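Local coordinates for vacuolar-sorting protein BRO1 (Saccharomyces cerevisiae, PDB 1ZB1) that sorts cargo proteins into multivesicular-body vesicles and recruits the DOA4 deubiquitinase to endosomes, this chain being its Bro1 domain, which may bind SNF7, at residues A[7-12]-A[298-303]; A[102-107]-A[237-242]; A[256-261]-A[304-309]. One frame throughout, in Å; residues are numbered along the deposited sequence.

Interaction 1: A[7-12]-A[298-303]; sequences KPYLFD and VEFIDF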
loop_
_atom_site.group_PDB
_atom_site.type_symbol
_atom_site.label_atom_id
_atom_site.label_comp_id
_atom_site.label_asym_id
_atom_site.label_seq_id
_atom_site.Cartn_x
_atom_site.Cartn_y
_atom_site.Cartn_z
ATOM N N LYS A 7 0.965 15.828 -10.857
ATOM C CA LYS A 7 0.306 15.677 -9.565
ATOM C C LYS A 7 0.136 14.183 -9.279
ATOM O O LYS A 7 -0.260 13.416 -10.156
ATOM C CB LYS A 7 -1.071 16.346 -9.583
ATOM C CG LYS A 7 -1.095 17.769 -10.144
ATOM C CD LYS A 7 -0.255 18.725 -9.317
ATOM C CE LYS A 7 -0.392 20.160 -9.824
ATOM N NZ LYS A 7 0.038 20.313 -11.247
ATOM N N PRO A 8 0.433 13.753 -8.043
ATOM C CA PRO A 8 0.310 12.345 -7.655
ATOM C C PRO A 8 -1.134 11.886 -7.499
ATOM O O PRO A 8 -1.959 12.585 -6.917
ATOM C CB PRO A 8 1.074 12.290 -6.337
ATOM C CG PRO A 8 0.770 13.623 -5.742
ATOM C CD PRO A 8 0.948 14.559 -6.920
ATOM N N TYR A 9 -1.426 10.701 -8.023
ATOM C CA TYR A 9 -2.757 10.118 -7.942
ATOM C C TYR A 9 -2.679 8.877 -7.044
ATOM O O TYR A 9 -2.146 7.847 -7.458
ATOM C CB TYR A 9 -3.228 9.705 -9.336
ATOM C CG TYR A 9 -4.654 9.213 -9.381
ATOM C CD1 TYR A 9 -5.697 10.076 -9.710
ATOM C CD2 TYR A 9 -4.965 7.884 -9.086
ATOM C CE1 TYR A 9 -7.019 9.631 -9.746
ATOM C CE2 TYR A 9 -6.285 7.428 -9.120
ATOM C CZ TYR A 9 -7.304 8.307 -9.452
ATOM O OH TYR A 9 -8.604 7.871 -9.500
ATOM N N LEU A 10 -3.205 8.978 -5.829
ATOM C CA LEU A 10 -3.173 7.860 -4.886
ATOM C C LEU A 10 -4.546 7.211 -4.695
ATOM O O LEU A 10 -5.553 7.906 -4.534
ATOM C CB LEU A 10 -2.646 8.337 -3.527
ATOM C CG LEU A 10 -1.245 8.963 -3.546
ATOM C CD1 LEU A 10 -0.871 9.419 -2.143
ATOM C CD2 LEU A 10 -0.235 7.957 -4.070
ATOM N N PHE A 11 -4.580 5.881 -4.719
ATOM C CA PHE A 11 -5.826 5.143 -4.536
ATOM C C PHE A 11 -6.306 5.298 -3.098
ATOM O O PHE A 11 -5.508 5.268 -2.161
ATOM C CB PHE A 11 -5.636 3.650 -4.849
ATOM C CG PHE A 11 -5.381 3.353 -6.305
ATOM C CD1 PHE A 11 -5.735 4.264 -7.297
ATOM C CD2 PHE A 11 -4.808 2.138 -6.684
ATOM C CE1 PHE A 11 -5.524 3.974 -8.650
ATOM C CE2 PHE A 11 -4.592 1.835 -8.031
ATOM C CZ PHE A 11 -4.953 2.760 -9.017
ATOM N N ASP A 12 -7.612 5.459 -2.927
ATOM C CA ASP A 12 -8.187 5.624 -1.595
ATOM C C ASP A 12 -8.665 4.267 -1.075
ATOM O O ASP A 12 -9.692 3.750 -1.525
ATOM C CB ASP A 12 -9.357 6.606 -1.657
ATOM C CG ASP A 12 -9.660 7.235 -0.316
ATOM O OD1 ASP A 12 -8.812 8.013 0.178
ATOM O OD2 ASP A 12 -10.741 6.948 0.248
ATOM N N VAL A 298 -6.184 12.634 -16.448
ATOM C CA VAL A 298 -6.069 13.817 -17.300
ATOM C C VAL A 298 -5.753 15.099 -16.537
ATOM O O VAL A 298 -5.101 15.994 -17.071
ATOM C CB VAL A 298 -7.347 14.037 -18.153
ATOM C CG1 VAL A 298 -7.548 12.857 -19.091
ATOM C CG2 VAL A 298 -8.560 14.224 -17.255
ATOM N N GLU A 299 -6.197 15.193 -15.291
ATOM C CA GLU A 299 -5.932 16.389 -14.497
ATOM C C GLU A 299 -4.673 16.278 -13.642
ATOM O O GLU A 299 -4.306 17.224 -12.945
ATOM C CB GLU A 299 -7.126 16.705 -13.597
ATOM C CG GLU A 299 -8.363 17.161 -14.353
ATOM C CD GLU A 299 -9.491 17.552 -13.425
ATOM O OE1 GLU A 299 -9.269 18.422 -12.555
ATOM O OE2 GLU A 299 -10.600 16.992 -13.563
ATOM N N PHE A 300 -4.010 15.126 -13.706
ATOM C CA PHE A 300 -2.799 14.898 -12.919
ATOM C C PHE A 300 -1.536 14.833 -13.777
ATOM O O PHE A 300 -0.449 15.188 -13.320
ATOM C CB PHE A 300 -2.948 13.612 -12.100
ATOM C CG PHE A 300 -4.092 13.648 -11.120
ATOM C CD1 PHE A 300 -5.413 13.662 -11.568
ATOM C CD2 PHE A 300 -3.850 13.703 -9.749
ATOM C CE1 PHE A 300 -6.473 13.732 -10.664
ATOM C CE2 PHE A 300 -4.904 13.774 -8.836
ATOM C CZ PHE A 300 -6.217 13.789 -9.294
ATOM N N ILE A 301 -1.690 14.384 -15.019
ATOM C CA ILE A 301 -0.577 14.272 -15.958
ATOM C C ILE A 301 -0.889 15.014 -17.257
ATOM O O ILE A 301 -1.911 14.753 -17.892
ATOM C CB ILE A 301 -0.295 12.795 -16.315
ATOM C CG1 ILE A 301 0.158 12.033 -15.069
ATOM C CG2 ILE A 301 0.769 12.711 -17.410
ATOM C CD1 ILE A 301 0.342 10.546 -15.309
ATOM N N ASP A 302 -0.003 15.923 -17.656
ATOM C CA ASP A 302 -0.199 16.687 -18.886
ATOM C C ASP A 302 0.189 15.832 -20.093
ATOM O O ASP A 302 1.234 16.045 -20.709
ATOM C CB ASP A 302 0.660 17.953 -18.860
ATOM C CG ASP A 302 0.290 18.935 -19.960
ATOM O OD1 ASP A 302 0.027 18.500 -21.102
ATOM O OD2 ASP A 302 0.272 20.152 -19.680
ATOM N N PHE A 303 -0.658 14.863 -20.428
ATOM C CA PHE A 303 -0.407 13.961 -21.546
ATOM C C PHE A 303 -0.079 14.643 -22.881
ATOM O O PHE A 303 0.849 14.227 -23.578
ATOM C CB PHE A 303 -1.610 13.033 -21.734
ATOM C CG PHE A 303 -1.758 12.002 -20.649
ATOM C CD1 PHE A 303 -1.041 10.813 -20.703
ATOM C CD2 PHE A 303 -2.609 12.224 -19.573
ATOM C CE1 PHE A 303 -1.171 9.850 -19.695
ATOM C CE2 PHE A 303 -2.747 11.270 -18.559
ATOM C CZ PHE A 303 -2.024 10.081 -18.625
#
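K7 and F300 bring two irregular segments together, their CA atoms 4.6 Å apart, and one backbone bond joins them: K7 N donates to F300 O at 2.9 Å, with an N-H...O angle of 170°. The contact fastens the N-terminal stretch of the Bro1 domain to the loop before helix 303-322, where D302 is the N-cap.

Beside this bond the F300 ring is met from two directions. Y9 brings an edge to one face, with CD1 above the ring centre and 3.8 Å from F300 CZ; the planes stand 79° apart, a T-shaped pair. The Y9 ring gets there with CG anti to its own N (chi1 -174°). At the F300 rim, near the ring plane, sit K7 O and P8 O, each 3.6 Å from F300 CD2, while K7 CB lies 3.8 Å from the same CD2 before the lysine chain bends away.

Outside the pair, Y9 O accepts a hydrogen bond from K251 NZ, which ties this segment to helix 242-269 as well. Carbonyl oxygens at the rim of F300 and a C-H edge over its face would be expected to be electrostatically complementary, so this surface contact probably gains more than dispersion alone.

Interaction 2: A[102-107]-A[237-242]; sequences AEYSSA and AIYGEP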
loop_
_atom_site.group_PDB
_atom_site.type_symbol
_atom_site.label_atom_id
_atom_site.label_comp_id
_atom_site.label_asym_id
_atom_site.label_seq_id
_atom_site.Cartn_x
_atom_site.Cartn_y
_atom_site.Cartn_z
ATOM N N ALA A 102 -14.747 -4.423 4.031
ATOM C CA ALA A 102 -14.553 -3.047 3.569
ATOM C C ALA A 102 -15.567 -2.745 2.465
ATOM O O ALA A 102 -15.838 -3.593 1.611
ATOM C CB ALA A 102 -13.124 -2.855 3.042
ATOM N N GLU A 103 -16.125 -1.539 2.479
ATOM C CA GLU A 103 -17.127 -1.158 1.489
ATOM C C GLU A 103 -16.584 -0.318 0.336
ATOM O O GLU A 103 -16.388 0.886 0.479
ATOM C CB GLU A 103 -18.272 -0.408 2.176
ATOM C CG GLU A 103 -19.090 -1.283 3.104
ATOM C CD GLU A 103 -20.196 -0.531 3.825
ATOM O OE1 GLU A 103 -21.077 -1.202 4.402
ATOM O OE2 GLU A 103 -20.186 0.719 3.822
ATOM N N TYR A 104 -16.339 -0.954 -0.806
ATOM C CA TYR A 104 -15.834 -0.227 -1.967
ATOM C C TYR A 104 -16.994 0.169 -2.873
ATOM O O TYR A 104 -17.457 1.310 -2.856
ATOM C CB TYR A 104 -14.849 -1.081 -2.772
ATOM C CG TYR A 104 -13.612 -1.515 -2.020
ATOM C CD1 TYR A 104 -13.531 -2.783 -1.461
ATOM C CD2 TYR A 104 -12.514 -0.661 -1.882
ATOM C CE1 TYR A 104 -12.395 -3.201 -0.787
ATOM C CE2 TYR A 104 -11.364 -1.069 -1.203
ATOM C CZ TYR A 104 -11.316 -2.344 -0.659
ATOM O OH TYR A 104 -10.195 -2.779 0.007
ATOM N N SER A 105 -17.449 -0.791 -3.668
ATOM C CA SER A 105 -18.555 -0.591 -4.597
ATOM C C SER A 105 -19.065 -1.964 -5.004
ATOM O O SER A 105 -20.233 -2.302 -4.789
ATOM C CB SER A 105 -18.083 0.166 -5.845
ATOM O OG SER A 105 -17.695 1.494 -5.538
ATOM N N SER A 106 -18.168 -2.755 -5.582
ATOM C CA SER A 106 -18.494 -4.099 -6.037
ATOM C C SER A 106 -18.750 -5.043 -4.865
ATOM O O SER A 106 -19.505 -6.007 -4.992
ATOM C CB SER A 106 -17.357 -4.645 -6.910
ATOM O OG SER A 106 -17.141 -3.820 -8.045
ATOM N N ALA A 107 -18.120 -4.762 -3.727
ATOM C CA ALA A 107 -18.289 -5.589 -2.534
ATOM C C ALA A 107 -19.694 -5.425 -1.944
ATOM O O ALA A 107 -20.488 -4.613 -2.426
ATOM C CB ALA A 107 -17.234 -5.220 -1.491
ATOM N N ALA A 237 -16.130 -7.587 -10.747
ATOM C CA ALA A 237 -15.687 -8.738 -9.963
ATOM C C ALA A 237 -14.323 -8.522 -9.308
ATOM O O ALA A 237 -13.954 -9.242 -8.377
ATOM C CB ALA A 237 -15.659 -9.988 -10.837
ATOM N N ILE A 238 -13.568 -7.543 -9.800
ATOM C CA ILE A 238 -12.256 -7.252 -9.235
ATOM C C ILE A 238 -12.452 -6.833 -7.779
ATOM O O ILE A 238 -13.458 -6.212 -7.436
ATOM C CB ILE A 238 -11.541 -6.128 -10.025
ATOM C CG1 ILE A 238 -11.289 -6.597 -11.463
ATOM C CG2 ILE A 238 -10.224 -5.757 -9.344
ATOM C CD1 ILE A 238 -10.503 -5.624 -12.311
ATOM N N TYR A 239 -11.488 -7.171 -6.931
ATOM C CA TYR A 239 -11.566 -6.873 -5.503
ATOM C C TYR A 239 -11.851 -5.438 -5.026
ATOM O O TYR A 239 -12.855 -5.198 -4.349
ATOM C CB TYR A 239 -10.303 -7.389 -4.802
ATOM C CG TYR A 239 -10.203 -6.941 -3.362
ATOM C CD1 TYR A 239 -11.196 -7.269 -2.438
ATOM C CD2 TYR A 239 -9.152 -6.132 -2.941
ATOM C CE1 TYR A 239 -11.146 -6.789 -1.128
ATOM C CE2 TYR A 239 -9.093 -5.649 -1.640
ATOM C CZ TYR A 239 -10.094 -5.979 -0.741
ATOM O OH TYR A 239 -10.050 -5.469 0.526
ATOM N N GLY A 240 -10.982 -4.491 -5.358
ATOM C CA GLY A 240 -11.183 -3.125 -4.887
ATOM C C GLY A 240 -12.184 -2.251 -5.621
ATOM O O GLY A 240 -13.369 -2.572 -5.719
ATOM N N GLU A 241 -11.700 -1.115 -6.112
ATOM C CA GLU A 241 -12.527 -0.174 -6.855
ATOM C C GLU A 241 -12.348 -0.440 -8.342
ATOM O O GLU A 241 -11.222 -0.604 -8.821
ATOM C CB GLU A 241 -12.103 1.265 -6.545
ATOM C CG GLU A 241 -12.272 1.657 -5.093
ATOM C CD GLU A 241 -13.726 1.858 -4.709
ATOM O OE1 GLU A 241 -14.601 1.226 -5.335
ATOM O OE2 GLU A 241 -13.993 2.638 -3.771
ATOM N N PRO A 242 -13.456 -0.495 -9.093
ATOM C CA PRO A 242 -13.390 -0.742 -10.534
ATOM C C PRO A 242 -12.475 0.259 -11.248
ATOM O O PRO A 242 -11.755 -0.098 -12.181
ATOM C CB PRO A 242 -14.847 -0.605 -10.967
ATOM C CG PRO A 242 -15.583 -1.103 -9.775
ATOM C CD PRO A 242 -14.855 -0.428 -8.638
#
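Y104 and Y239 meet as a T-shaped pair: the edge of the Y104 ring is directed at the face of Y239, with centroids 5.1 Å apart and planes 76° from each other. The touching side of Y104 is its CE1 corner, 3.6 Å from Y239 CZ, and the two hydroxyls come together beyond it. Y104 OH and Y239 OH are 2.7 Å apart, a hydrogen-bonding distance, and the Y239 oxygen lies near the plane of the Y104 ring. Y239 OH also pairs with D173 OD2, and D173 OD1 takes the backbone N of A102, so one carboxylate serves both segments.

One face of Y104 is covered by backbone. G240 brings its bare CA over the ring centre, 4.0 Å from the Y104 centroid and only 5° off the normal, a CH-pi contact. The CB bond of Y104 points toward 237-242, and CG is set beside the backbone N.

At the other end of the ring E241 crosses it, its carboxylate plane turned 75° from that of the ring. A bend in the middle of the glutamate chain brings E241 OE1 to 3.5 Å from Y104 CB and 3.1 Å from S105 OG. That hydroxyl is nevertheless bonded to Y104 O, approaching from above the carbonyl plane. Farther along, S106 OG packs against P242 CG at 3.6 Å.

The contact thus joins the connection between strands 97-100 and 112-115 to the loop that leads into helix 242-269. Its chemistry is mixed: Y104 OH, Y239 OH and D173 form a short polar chain at the edge of the aromatic pair, whereas G240 O is buried by the contact with no partner in the model, which is probably unfavourable.

Interaction 3: A[256-261]-A[304-309]; sequences KSLSAY and DGFKET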
loop_
_atom_site.group_PDB
_atom_site.type_symbol
_atom_site.label_atom_id
_atom_site.label_comp_id
_atom_site.label_asym_id
_atom_site.label_seq_id
_atom_site.Cartn_x
_atom_site.Cartn_y
_atom_site.Cartn_z
ATOM N N LYS A 256 6.775 3.387 -18.520
ATOM C CA LYS A 256 7.662 2.696 -19.445
ATOM C C LYS A 256 8.114 3.748 -20.468
ATOM O O LYS A 256 9.278 3.783 -20.874
ATOM C CB LYS A 256 6.922 1.563 -20.158
ATOM C CG LYS A 256 7.733 0.905 -21.255
ATOM C CD LYS A 256 8.052 -0.542 -20.936
ATOM C CE LYS A 256 6.792 -1.393 -20.855
ATOM N NZ LYS A 256 7.134 -2.829 -20.648
ATOM N N SER A 257 7.183 4.608 -20.868
ATOM C CA SER A 257 7.468 5.676 -21.823
ATOM C C SER A 257 8.481 6.658 -21.242
ATOM O O SER A 257 9.448 7.035 -21.908
ATOM C CB SER A 257 6.185 6.439 -22.174
ATOM O OG SER A 257 6.476 7.599 -22.945
ATOM N N LEU A 258 8.245 7.067 -19.999
ATOM C CA LEU A 258 9.120 8.011 -19.317
ATOM C C LEU A 258 10.534 7.452 -19.207
ATOM O O LEU A 258 11.517 8.190 -19.302
ATOM C CB LEU A 258 8.576 8.313 -17.918
ATOM C CG LEU A 258 9.050 9.620 -17.284
ATOM C CD1 LEU A 258 8.492 10.788 -18.089
ATOM C CD2 LEU A 258 8.579 9.703 -15.834
ATOM N N SER A 259 10.624 6.142 -19.007
ATOM C CA SER A 259 11.908 5.463 -18.880
ATOM C C SER A 259 12.695 5.516 -20.191
ATOM O O SER A 259 13.887 5.831 -20.202
ATOM C CB SER A 259 11.684 4.006 -18.479
ATOM O OG SER A 259 12.917 3.337 -18.324
ATOM N N ALA A 260 12.023 5.195 -21.292
ATOM C CA ALA A 260 12.646 5.207 -22.610
ATOM C C ALA A 260 13.081 6.622 -22.979
ATOM O O ALA A 260 14.153 6.823 -23.544
ATOM C CB ALA A 260 11.671 4.668 -23.653
ATOM N N TYR A 261 12.239 7.598 -22.659
ATOM C CA TYR A 261 12.539 8.994 -22.942
ATOM C C TYR A 261 13.855 9.412 -22.288
ATOM O O TYR A 261 14.769 9.902 -22.958
ATOM C CB TYR A 261 11.400 9.884 -22.437
ATOM C CG TYR A 261 11.713 11.372 -22.395
ATOM C CD1 TYR A 261 12.101 12.064 -23.546
ATOM C CD2 TYR A 261 11.602 12.088 -21.207
ATOM C CE1 TYR A 261 12.366 13.431 -23.508
ATOM C CE2 TYR A 261 11.864 13.450 -21.157
ATOM C CZ TYR A 261 12.245 14.117 -22.310
ATOM O OH TYR A 261 12.502 15.464 -22.257
ATOM N N ASP A 304 -0.839 15.675 -23.241
ATOM C CA ASP A 304 -0.601 16.372 -24.503
ATOM C C ASP A 304 0.718 17.139 -24.506
ATOM O O ASP A 304 1.402 17.198 -25.527
ATOM C CB ASP A 304 -1.759 17.325 -24.823
ATOM C CG ASP A 304 -3.070 16.591 -25.061
ATOM O OD1 ASP A 304 -3.046 15.521 -25.710
ATOM O OD2 ASP A 304 -4.126 17.086 -24.609
ATOM N N GLY A 305 1.074 17.718 -23.363
ATOM C CA GLY A 305 2.319 18.458 -23.267
ATOM C C GLY A 305 3.535 17.556 -23.394
ATOM O O GLY A 305 4.558 17.951 -23.955
ATOM N N PHE A 306 3.430 16.338 -22.871
ATOM C CA PHE A 306 4.535 15.394 -22.938
ATOM C C PHE A 306 4.683 14.861 -24.360
ATOM O O PHE A 306 5.795 14.617 -24.825
ATOM C CB PHE A 306 4.311 14.241 -21.948
ATOM C CG PHE A 306 5.439 13.246 -21.906
ATOM C CD1 PHE A 306 6.752 13.668 -21.692
ATOM C CD2 PHE A 306 5.192 11.889 -22.081
ATOM C CE1 PHE A 306 7.804 12.751 -21.656
ATOM C CE2 PHE A 306 6.232 10.961 -22.047
ATOM C CZ PHE A 306 7.544 11.392 -21.836
ATOM N N LYS A 307 3.563 14.686 -25.054
ATOM C CA LYS A 307 3.598 14.200 -26.430
ATOM C C LYS A 307 4.374 15.205 -27.272
ATOM O O LYS A 307 5.155 14.823 -28.143
ATOM C CB LYS A 307 2.176 14.046 -26.984
ATOM C CG LYS A 307 2.104 13.555 -28.427
ATOM C CD LYS A 307 0.654 13.296 -28.833
ATOM C CE LYS A 307 0.528 12.789 -30.267
ATOM N NZ LYS A 307 0.809 13.850 -31.276
ATOM N N GLU A 308 4.157 16.489 -27.000
ATOM C CA GLU A 308 4.840 17.554 -27.724
ATOM C C GLU A 308 6.329 17.560 -27.407
ATOM O O GLU A 308 7.161 17.759 -28.292
ATOM C CB GLU A 308 4.242 18.916 -27.366
ATOM C CG GLU A 308 2.864 19.159 -27.949
ATOM C CD GLU A 308 2.385 20.580 -27.728
ATOM O OE1 GLU A 308 3.111 21.520 -28.125
ATOM O OE2 GLU A 308 1.285 20.757 -27.159
ATOM N N THR A 309 6.659 17.350 -26.138
ATOM C CA THR A 309 8.050 17.326 -25.709
ATOM C C THR A 309 8.821 16.236 -26.451
ATOM O O THR A 309 9.954 16.456 -26.879
ATOM C CB THR A 309 8.155 17.085 -24.190
ATOM O OG1 THR A 309 7.555 18.184 -23.494
ATOM C CG2 THR A 309 9.611 16.958 -23.766
#
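F306 is the side chain on which the contact converges, its ring inserted among S257, L258 and Y261, with CG anti to the backbone N (chi1 -177°). Toward Y261 it presents an edge: F306 CE1 lies 3.9 Å above the tyrosine plane, offset toward the rim, and the closest pair is F306 CE1 to Y261 CD2, also 3.9 Å. With planes 84° apart and centroids 5.5 Å apart, the two rings form a T-shaped pair in which Y261 supplies the face. Elsewhere around the phenylalanine rim, S257 OG sits in the ring plane, 3.5 Å from F306 CE2, and L258 CD1 touches F306 CZ obliquely at 3.9 Å. A second, smaller contact lies one turn on, where T309 CG2 comes within 3.6 Å of Y261 OH.

Both segments are helical and run in nearly the same direction, with a 28° angle between them. The axes of these short segments come no closer than 12.5 Å, a wide spacing bridged chiefly by F306 and Y261. The pairing belongs to the elongated all-helical part of the Bro1 domain, a helical fold related to TPR-like repeats, and it joins helix 242-269 to helix 303-322.

In the second shell, helix 275-290 touches S257 through L287 and Y261 through S283, and S283 OG is hydrogen-bonded to S257 O. T309 OG1 turns back to G305 O at 3.0 Å; T309 N reaches the same oxygen from the opposite face of its plane, so that one carbonyl takes two bonds from a single residue and CG2 is left directed at the tyrosine. The first turn containing G305 is itself capped, since D302 OD1 accepts from G305 N.

In the fold
From the N terminus, the chain enters interaction 1 at once: 7-12 meets 298-303, closing a loop of 285 intervening residues, mostly helical. Interaction 2 is nested inside that loop and closes a smaller one of 129 residues, from the two-stranded sheet to helix 242-269; its centre lies 21 Å from that of interaction 1. Helix 242-269 then supplies the first segment of interaction 3, which closes on helix 303-322 after 42 residues. Interactions 1 and 3 cross along the chain and adjoin at residues 303 and 304, their centres 15 Å apart. Interactions 2 and 3 follow in series, about 20 Å apart at their nearest atoms, linked through helix 242-269.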